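Inosine-uridine preferring nucleoside hydrolase family protein (Bacillus anthracis, PDB 2C40) belongs to the nucleosidase clan of alpha/beta proteins and holds a calcium ion and alpha-D-ribofuranose in one pocket. Local coordinates at residues G153-A158 with L193-S198; N200-T205 with Y292-D297. One frame throughout, in Å; residues are numbered along the deposited sequence.

Contact 1. Residues G153-A158 with L193-S198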
# COMPACT_ATOMS: atom_id res chain seq x y z
N GLY A 153 -12.78 6.98 -21.54
CA GLY A 153 -12.91 6.48 -22.90
C GLY A 153 -11.63 5.92 -23.46
O GLY A 153 -10.57 6.06 -22.85
N THR A 154 -11.78 5.27 -24.61
CA THR A 154 -10.68 4.84 -25.46
C THR A 154 -11.20 4.56 -26.89
O THR A 154 -12.38 4.17 -27.09
CB THR A 154 -9.93 3.59 -24.86
OG1 THR A 154 -8.77 3.27 -25.62
CG2 THR A 154 -10.83 2.33 -24.77
N PHE A 155 -10.33 4.79 -27.86
CA PHE A 155 -10.65 4.54 -29.28
C PHE A 155 -9.76 3.45 -29.86
O PHE A 155 -9.86 3.14 -31.04
CB PHE A 155 -10.62 5.85 -30.10
CG PHE A 155 -11.61 6.90 -29.58
CD1 PHE A 155 -11.18 7.90 -28.74
CD2 PHE A 155 -12.93 6.85 -29.93
CE1 PHE A 155 -12.06 8.82 -28.24
CE2 PHE A 155 -13.84 7.77 -29.43
CZ PHE A 155 -13.41 8.76 -28.59
N ARG A 156 -8.95 2.81 -29.02
CA ARG A 156 -8.38 1.49 -29.35
C ARG A 156 -9.44 0.40 -29.33
O ARG A 156 -10.52 0.55 -28.73
CB ARG A 156 -7.34 1.08 -28.34
CG ARG A 156 -6.07 1.91 -28.34
CD ARG A 156 -5.48 1.82 -26.98
NE ARG A 156 -4.10 2.24 -26.86
CZ ARG A 156 -3.48 2.32 -25.68
NH1 ARG A 156 -4.12 2.03 -24.58
NH2 ARG A 156 -2.21 2.71 -25.62
N THR A 157 -9.10 -0.73 -29.96
CA THR A 157 -9.95 -1.93 -30.00
C THR A 157 -10.21 -2.60 -28.64
O THR A 157 -11.17 -3.34 -28.49
CB THR A 157 -9.39 -2.97 -30.94
OG1 THR A 157 -8.00 -3.11 -30.67
CG2 THR A 157 -9.59 -2.51 -32.38
N ALA A 158 -9.34 -2.36 -27.66
CA ALA A 158 -9.56 -2.87 -26.32
C ALA A 158 -9.27 -1.83 -25.28
O ALA A 158 -8.37 -0.99 -25.47
CB ALA A 158 -8.69 -4.12 -26.08
N LEU A 193 -11.16 15.28 -23.69
CA LEU A 193 -11.02 13.87 -23.27
C LEU A 193 -9.57 13.48 -23.12
O LEU A 193 -8.81 13.56 -24.10
CB LEU A 193 -11.51 12.88 -24.34
CG LEU A 193 -12.82 12.15 -24.23
CD1 LEU A 193 -12.83 10.95 -25.16
CD2 LEU A 193 -13.13 11.75 -22.79
N ILE A 194 -9.20 13.05 -21.92
CA ILE A 194 -7.96 12.27 -21.73
C ILE A 194 -8.36 10.76 -21.75
O ILE A 194 -8.92 10.21 -20.79
CB ILE A 194 -7.18 12.70 -20.47
CG1 ILE A 194 -6.59 14.09 -20.66
CG2 ILE A 194 -6.04 11.74 -20.15
CD1 ILE A 194 -7.59 15.23 -20.61
N THR A 195 -8.13 10.13 -22.90
CA THR A 195 -8.40 8.71 -23.11
C THR A 195 -7.28 7.84 -22.54
O THR A 195 -6.19 8.34 -22.25
CB THR A 195 -8.56 8.42 -24.60
OG1 THR A 195 -7.29 8.61 -25.27
CG2 THR A 195 -9.68 9.31 -25.22
N LEU A 196 -7.51 6.53 -22.44
CA LEU A 196 -6.41 5.63 -22.15
C LEU A 196 -5.16 5.87 -23.01
O LEU A 196 -4.03 5.84 -22.44
CB LEU A 196 -6.85 4.17 -22.25
CG LEU A 196 -7.93 3.73 -21.24
CD1 LEU A 196 -8.42 2.31 -21.57
CD2 LEU A 196 -7.46 3.80 -19.77
N GLU A 197 -5.33 6.09 -24.32
CA GLU A 197 -4.21 6.23 -25.29
C GLU A 197 -3.44 7.54 -25.11
O GLU A 197 -2.29 7.63 -25.51
CB GLU A 197 -4.66 6.37 -26.77
CG GLU A 197 -5.61 5.39 -27.33
CD GLU A 197 -7.04 5.69 -26.96
OE1 GLU A 197 -7.79 6.25 -27.79
OE2 GLU A 197 -7.39 5.34 -25.85
N SER A 198 -4.16 8.57 -24.64
CA SER A 198 -3.66 9.94 -24.52
C SER A 198 -2.34 9.98 -23.78
O SER A 198 -1.51 10.85 -23.97
CB SER A 198 -4.71 10.79 -23.76
OG SER A 198 -5.88 10.98 -24.55

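Contact 2. Residues N200-T205 with Y292-D297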
# COMPACT_ATOMS: atom_id res chain seq x y z
N ASN A 200 0.12 7.70 -23.70
CA ASN A 200 1.10 6.77 -24.22
C ASN A 200 2.54 7.25 -24.00
O ASN A 200 3.42 6.44 -23.70
CB ASN A 200 0.94 6.60 -25.73
CG ASN A 200 -0.17 5.67 -26.11
OD1 ASN A 200 -0.67 4.90 -25.30
ND2 ASN A 200 -0.56 5.71 -27.41
N GLN A 201 2.75 8.56 -24.14
CA GLN A 201 4.07 9.16 -24.09
C GLN A 201 4.55 9.51 -22.68
O GLN A 201 5.67 9.99 -22.53
CB GLN A 201 4.14 10.40 -25.04
CG GLN A 201 4.36 10.01 -26.47
CD GLN A 201 4.33 11.18 -27.45
OE1 GLN A 201 4.68 12.32 -27.12
NE2 GLN A 201 3.93 10.89 -28.70
N VAL A 202 3.74 9.24 -21.66
CA VAL A 202 4.11 9.54 -20.28
C VAL A 202 3.83 8.38 -19.31
O VAL A 202 3.04 8.52 -18.38
CB VAL A 202 3.44 10.89 -19.76
CG1 VAL A 202 3.91 12.07 -20.59
CG2 VAL A 202 1.87 10.81 -19.71
N PRO A 203 4.47 7.21 -19.55
CA PRO A 203 4.47 6.13 -18.49
C PRO A 203 5.23 6.54 -17.24
O PRO A 203 6.36 7.09 -17.34
CB PRO A 203 5.16 4.95 -19.17
CG PRO A 203 5.88 5.51 -20.36
CD PRO A 203 5.19 6.80 -20.76
N LEU A 204 4.64 6.29 -16.07
CA LEU A 204 5.40 6.39 -14.82
C LEU A 204 6.32 5.21 -14.82
O LEU A 204 5.89 4.04 -14.87
CB LEU A 204 4.56 6.32 -13.57
CG LEU A 204 4.99 7.13 -12.31
CD1 LEU A 204 4.68 6.31 -11.13
CD2 LEU A 204 6.41 7.60 -12.25
N THR A 205 7.59 5.54 -14.68
CA THR A 205 8.66 4.62 -14.89
C THR A 205 9.44 4.48 -13.55
O THR A 205 9.34 5.33 -12.67
CB THR A 205 9.41 5.24 -16.09
OG1 THR A 205 9.66 4.25 -17.08
CG2 THR A 205 10.62 5.96 -15.70
N TYR A 292 -3.61 14.13 -27.26
CA TYR A 292 -2.53 13.25 -27.68
C TYR A 292 -1.19 13.98 -27.67
O TYR A 292 -1.12 15.19 -27.44
CB TYR A 292 -2.83 12.66 -29.05
CG TYR A 292 -2.75 13.65 -30.18
CD1 TYR A 292 -3.71 14.62 -30.34
CD2 TYR A 292 -1.69 13.61 -31.08
CE1 TYR A 292 -3.64 15.55 -31.40
CE2 TYR A 292 -1.59 14.55 -32.16
CZ TYR A 292 -2.58 15.51 -32.30
OH TYR A 292 -2.55 16.42 -33.33
N ASP A 293 -0.13 13.22 -27.90
CA ASP A 293 1.21 13.75 -28.09
C ASP A 293 1.60 14.64 -26.93
O ASP A 293 1.93 15.82 -27.11
CB ASP A 293 1.35 14.48 -29.43
CG ASP A 293 2.80 14.78 -29.78
OD1 ASP A 293 3.67 14.09 -29.22
OD2 ASP A 293 3.07 15.69 -30.60
N VAL A 294 1.56 14.03 -25.74
CA VAL A 294 1.99 14.67 -24.51
C VAL A 294 3.52 14.85 -24.53
O VAL A 294 4.26 13.94 -24.92
CB VAL A 294 1.52 13.89 -23.28
CG1 VAL A 294 1.94 14.57 -22.01
CG2 VAL A 294 -0.01 13.72 -23.27
N ASN A 295 4.00 16.03 -24.15
CA ASN A 295 5.42 16.26 -24.02
C ASN A 295 5.88 15.62 -22.69
O ASN A 295 5.51 16.07 -21.59
CB ASN A 295 5.77 17.75 -24.14
CG ASN A 295 7.25 17.98 -24.28
OD1 ASN A 295 8.02 17.58 -23.42
ND2 ASN A 295 7.65 18.65 -25.35
N HIS A 296 6.63 14.53 -22.83
CA HIS A 296 7.12 13.74 -21.72
C HIS A 296 7.84 14.64 -20.71
O HIS A 296 7.38 14.79 -19.60
CB HIS A 296 8.09 12.64 -22.24
CG HIS A 296 8.81 11.91 -21.14
ND1 HIS A 296 8.20 10.94 -20.37
CD2 HIS A 296 10.07 12.02 -20.66
CE1 HIS A 296 9.05 10.49 -19.46
NE2 HIS A 296 10.19 11.14 -19.61
N ASP A 297 8.92 15.27 -21.17
CA ASP A 297 9.81 16.04 -20.30
C ASP A 297 9.07 17.20 -19.62
O ASP A 297 9.24 17.43 -18.45
CB ASP A 297 11.06 16.56 -21.07
CG ASP A 297 12.01 15.43 -21.48
OD1 ASP A 297 11.82 14.31 -21.03
OD2 ASP A 297 12.97 15.65 -22.26
O HOH W 1 0.93 11.09 -25.08

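Contact 1. Residues G153-A158 with L193-S198
Glu-197 reaches across to the 153-158 loop and carries much of the contact. Its CB lies near Arg-156 NE. Glu-197 CG packs over one face of the Arg-156 guanidinium, 3.5 Å from Arg-156 NE. The two side chains run past each other in opposite directions, and the charged atoms do not meet: Arg-156 NE and Glu-197 OE2 are 4.6 Å apart. The glutamate chain bends at chi2 (81°), which turns its carboxylate back to the loop. There Glu-197 OE1 accepts the backbone N-H of Phe-155 N at 2.9 Å, from above the carboxylate plane. Thr-154 OG1 donates to Glu-197 OE2; the 2.5 Å separation is very short and its exact length is doubtful. Beside them, Leu-196 N donates to Gly-153 O at 3.1 Å, in the carbonyl plane. Leu-193 CD1 meets the Phe-155 ring at its edge, 3.8 Å from Phe-155 CE1. Leu-196 CD1 rests on Thr-154 CB at 3.8 Å, and the leucine side chain is also close to the bound ribofuranose. The contact joins the loop after strand 145-151 to the end of its parallel neighbour 191-194 and the turn that follows. Such loops at the C-terminal ends of parallel strands form the ligand pocket of this alpha/beta fold.

Contact 2. Residues N200-T205 with Y292-D297
A water links the two segments by accepting two backbone N-H groups, from Gln-201 N at 3.3 Å and from Val-294 N at 3.1 Å. It bridges the backbones where Gln-201 and Val-294 come close. Further along, the imidazole of His-296 turns its edge to the other segment. His-296 ND1 gives a weak bond to Gln-201 O, 3.5 Å long and bent to 136° at the hydrogen. CG of His-296 stands anti to the backbone N (chi1 171°), which places the ring next to that carbonyl. An apolar contact accompanies the two polar links. Val-202 CG1 meets Val-294 CG1 at 3.5 Å, tighter than usual for two carbons, and the side chains cross at about a right angle. Val-202 CG1 also touches His-296 CA at 3.8 Å. Phe-299, from helix 296-308, packs against both valines. The extended Gln-201 side chain reaches the second segment, with Gln-201 CB 3.5 Å from Val-294 O, and it crosses the Asp-293 side chain obliquely. The amide and carboxylate planes are 73° apart. Asn-295 OD1 accepts from Arg-298 N and so N-caps the helix that His-296 begins. The contact thus packs two connections of the alpha/beta fold together: the one from strand 191-194 to helix 206-214 lies on the one from strand 286-292 to helix 296-308.

How the contacts relate
From the N terminus, the chain first builds the strands 2-8, 27-34, 62-64 and 120-124, then leaves strand 145-151 for the 153-158 loop. Contact 1 closes when the chain returns along strand 191-194, after an excursion that includes helices 172-176 and 178-186. Contact 2 opens directly afterwards at 200-205. It closes 87 residues later, where strand 286-292 passes into helix 296-308. The two closures are in series and neither nests nor crosses. They meet where Arg-156 NH2 and Asn-200 OD1 are 2.7 Å apart, and at Ser-198 O with Val-294 CG2. Contact 1 joins the ends of strands 145-151 and 191-194; contact 2 joins the approach to helix 206-214 to the start of helix 296-308.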